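Local coordinates for protein gamma-glutamyl phosphate reductase (Thermotoga maritima, PDB 1O20) that probably catalyses the NADPH-dependent reduction of L-glutamyl phosphate to glutamate semialdehyde, the second step of proline biosynthesis from glutamate, at residues D102-S110 against I119-G127. Residues are numbered along the deposited sequence; the frame is centred on the assembly and turned at random.
Sequences DPVGEVIDS and IARVRVPIG
Arg121 meets the carboxylate of Asp109 with two nitrogens, one for each oxygen, a worked example of how two arginines can tie a strand and the turn leading into it to the neighbouring strand. Its NE gives to Asp109 OD1 at 2.9 Å and its NH2 to Asp109 OD2 at 2.8 Å, each oxygen offering its syn lone pair, with the carboxylate and guanidinium planes only 25° apart. A bend at chi3 (-90°) turns the guanidinium back to the carboxylate. With an alanine in place of Arg121, Asp109 would probably lose its charge partner and its carboxylate be freer to turn.

Arg123 makes a different, single-pronged bridge: its NE reaches the anti lone pair of Glu106 OE1 at 3.2 Å, and the planes are steeply inclined at 63°. Over one face of this guanidinium lies Ile108, its CG1 3.6 Å from Arg123 CZ. The extended Arg123 chain runs past Pro103 O, which lies 3.3 Å from Arg123 CB. Next to the Arg123 bridge, Val104 CG2 packs against Pro125 CG.

Backbone bonds join the two segments. Arg123 gives its N to Glu106 O and receives Gly105 N on its O. Ile108 N reaches Arg121 O, and Arg121 N returns to Asp109 O at 2.9 Å; with both residues bonded to Arg121, the register slips by one residue at the break in the strand, in the manner of a beta bulge. At the far end Ser110 OG, 2.7 Å from Ile119 O, donates from above the carbonyl plane; Arg118 also bonds this hydroxyl.

Further out, a type II turn from Pro103 to Glu106 leads into the first strand, overlapped at its start by an Asx turn in which Asp102 OD1 accepts from Val104 N. Strand 413-420 pairs along the other edge of 118-125, completing a three-stranded antiparallel sheet built on a beta hairpin, an arm projecting from the body as in the oligomerisation domain of aldehyde dehydrogenases.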
loop_
_atom_site.group_PDB
_atom_site.type_symbol
_atom_site.label_atom_id
_atom_site.label_comp_id
_atom_site.label_asym_id
_atom_site.label_seq_id
_atom_site.Cartn_x
_atom_site.Cartn_y
_atom_site.Cartn_z
ATOM N N ASP A 102 11.074 9.840 -13.300
ATOM C CA ASP A 102 10.974 10.803 -12.231
ATOM C C ASP A 102 9.718 11.635 -12.480
ATOM O O ASP A 102 9.637 12.276 -13.509
ATOM C CB ASP A 102 12.231 11.690 -12.268
ATOM C CG ASP A 102 12.367 12.593 -11.071
ATOM O OD1 ASP A 102 11.374 12.794 -10.321
ATOM O OD2 ASP A 102 13.454 13.159 -10.818
ATOM N N PRO A 103 8.753 11.668 -11.556
ATOM C CA PRO A 103 7.555 12.492 -11.781
ATOM C C PRO A 103 7.833 13.986 -11.555
ATOM O O PRO A 103 7.070 14.831 -12.020
ATOM C CB PRO A 103 6.552 11.964 -10.739
ATOM C CG PRO A 103 7.415 11.565 -9.558
ATOM C CD PRO A 103 8.687 10.974 -10.245
ATOM N N VAL A 104 8.910 14.311 -10.873
ATOM C CA VAL A 104 9.218 15.687 -10.554
ATOM C C VAL A 104 9.510 16.509 -11.825
ATOM O O VAL A 104 10.324 16.105 -12.646
ATOM C CB VAL A 104 10.415 15.822 -9.575
ATOM C CG1 VAL A 104 10.773 17.322 -9.349
ATOM C CG2 VAL A 104 10.093 15.166 -8.212
ATOM N N GLY A 105 8.886 17.686 -11.929
ATOM C CA GLY A 105 8.980 18.498 -13.120
ATOM C C GLY A 105 8.043 18.146 -14.268
ATOM O O GLY A 105 8.050 18.893 -15.243
ATOM N N GLU A 106 7.282 17.044 -14.213
ATOM C CA GLU A 106 6.347 16.721 -15.297
ATOM C C GLU A 106 5.282 17.815 -15.376
ATOM O O GLU A 106 4.771 18.282 -14.347
ATOM C CB GLU A 106 5.601 15.395 -15.089
ATOM C CG GLU A 106 6.502 14.182 -15.185
ATOM C CD GLU A 106 5.764 12.857 -15.074
ATOM O OE1 GLU A 106 4.616 12.780 -14.548
ATOM O OE2 GLU A 106 6.381 11.874 -15.514
ATOM N N VAL A 107 4.927 18.190 -16.587
ATOM C CA VAL A 107 3.816 19.101 -16.756
ATOM C C VAL A 107 2.541 18.274 -16.795
ATOM O O VAL A 107 2.393 17.372 -17.634
ATOM C CB VAL A 107 3.966 19.948 -18.026
ATOM C CG1 VAL A 107 2.695 20.685 -18.346
ATOM C CG2 VAL A 107 5.097 20.912 -17.833
ATOM N N ILE A 108 1.620 18.584 -15.891
ATOM C CA ILE A 108 0.279 17.974 -15.950
ATOM C C ILE A 108 -0.456 18.540 -17.166
ATOM O O ILE A 108 -1.006 17.806 -17.983
ATOM C CB ILE A 108 -0.494 18.208 -14.644
ATOM C CG1 ILE A 108 0.189 17.450 -13.506
ATOM C CG2 ILE A 108 -1.979 17.732 -14.724
ATOM C CD1 ILE A 108 -0.117 18.019 -12.140
ATOM N N ASP A 109 -0.486 19.860 -17.253
ATOM C CA ASP A 109 -1.016 20.503 -18.422
ATOM C C ASP A 109 -0.469 21.900 -18.497
ATOM O O ASP A 109 0.126 22.400 -17.547
ATOM C CB ASP A 109 -2.571 20.486 -18.418
ATOM C CG ASP A 109 -3.168 20.940 -17.102
ATOM O OD1 ASP A 109 -2.467 21.513 -16.223
ATOM O OD2 ASP A 109 -4.365 20.742 -16.856
ATOM N N SER A 110 -0.607 22.506 -19.664
ATOM C CA SER A 110 -0.171 23.897 -19.851
ATOM C C SER A 110 -0.787 24.477 -21.087
ATOM O O SER A 110 -0.926 23.777 -22.106
ATOM C CB SER A 110 1.347 23.976 -20.011
ATOM O OG SER A 110 1.751 25.332 -20.199
ATOM N N ILE A 119 0.351 29.472 -18.760
ATOM C CA ILE A 119 0.067 28.821 -17.486
ATOM C C ILE A 119 0.395 27.353 -17.587
ATOM O O ILE A 119 0.045 26.689 -18.567
ATOM C CB ILE A 119 -1.405 29.034 -17.101
ATOM C CG1 ILE A 119 -1.683 30.519 -16.927
ATOM C CG2 ILE A 119 -1.783 28.312 -15.760
ATOM C CD1 ILE A 119 -3.120 30.833 -16.831
ATOM N N ALA A 120 1.058 26.830 -16.575
ATOM C CA ALA A 120 1.325 25.399 -16.491
ATOM C C ALA A 120 1.140 24.866 -15.077
ATOM O O ALA A 120 1.415 25.571 -14.110
ATOM C CB ALA A 120 2.750 25.111 -16.921
ATOM N N ARG A 121 0.772 23.593 -14.967
ATOM C CA ARG A 121 0.769 22.910 -13.716
ATOM C C ARG A 121 1.883 21.922 -13.808
ATOM O O ARG A 121 1.912 21.100 -14.746
ATOM C CB ARG A 121 -0.538 22.163 -13.507
ATOM C CG ARG A 121 -1.606 22.989 -12.985
ATOM C CD ARG A 121 -2.762 22.152 -12.510
ATOM N NE ARG A 121 -3.690 21.956 -13.589
ATOM C CZ ARG A 121 -4.965 21.652 -13.443
ATOM N NH1 ARG A 121 -5.497 21.488 -12.233
ATOM N NH2 ARG A 121 -5.711 21.499 -14.532
ATOM N N VAL A 122 2.776 21.994 -12.829
ATOM C CA VAL A 122 4.025 21.249 -12.836
ATOM C C VAL A 122 4.162 20.498 -11.485
ATOM O O VAL A 122 3.979 21.084 -10.430
ATOM C CB VAL A 122 5.229 22.202 -12.994
ATOM C CG1 VAL A 122 6.508 21.402 -13.112
ATOM C CG2 VAL A 122 5.056 23.195 -14.217
ATOM N N ARG A 123 4.515 19.225 -11.550
ATOM C CA ARG A 123 4.685 18.368 -10.385
ATOM C C ARG A 123 5.960 18.696 -9.626
ATOM O O ARG A 123 7.026 18.884 -10.235
ATOM C CB ARG A 123 4.802 16.892 -10.816
ATOM C CG ARG A 123 3.552 16.317 -11.467
ATOM C CD ARG A 123 3.506 14.760 -11.499
ATOM N NE ARG A 123 2.637 14.275 -12.572
ATOM C CZ ARG A 123 1.310 14.227 -12.508
ATOM N NH1 ARG A 123 0.695 14.540 -11.400
ATOM N NH2 ARG A 123 0.591 13.796 -13.560
ATOM N N VAL A 124 5.823 18.754 -8.314
ATOM C CA VAL A 124 6.901 18.993 -7.366
ATOM C C VAL A 124 6.744 18.012 -6.194
ATOM O O VAL A 124 5.679 17.467 -5.970
ATOM C CB VAL A 124 6.894 20.477 -6.850
ATOM C CG1 VAL A 124 7.030 21.458 -8.051
ATOM C CG2 VAL A 124 5.648 20.794 -6.096
ATOM N N PRO A 125 7.816 17.763 -5.469
ATOM C CA PRO A 125 7.754 16.871 -4.306
ATOM C C PRO A 125 6.767 17.326 -3.270
ATOM O O PRO A 125 6.555 18.524 -3.058
ATOM C CB PRO A 125 9.196 16.909 -3.748
ATOM C CG PRO A 125 10.032 17.401 -4.876
ATOM C CD PRO A 125 9.165 18.279 -5.704
ATOM N N ILE A 126 6.146 16.359 -2.606
ATOM C CA ILE A 126 5.245 16.674 -1.487
ATOM C C ILE A 126 5.929 17.271 -0.256
ATOM O O ILE A 126 5.351 18.154 0.404
ATOM C CB ILE A 126 4.284 15.509 -1.166
ATOM C CG1 ILE A 126 3.267 15.951 -0.130
ATOM C CG2 ILE A 126 5.015 14.279 -0.638
ATOM C CD1 ILE A 126 2.080 14.990 -0.057
ATOM N N GLY A 127 7.182 16.889 0.003
ATOM C CA GLY A 127 7.860 17.252 1.232
ATOM C C GLY A 127 8.318 16.073 2.072
ATOM O O GLY A 127 8.188 14.956 1.686
#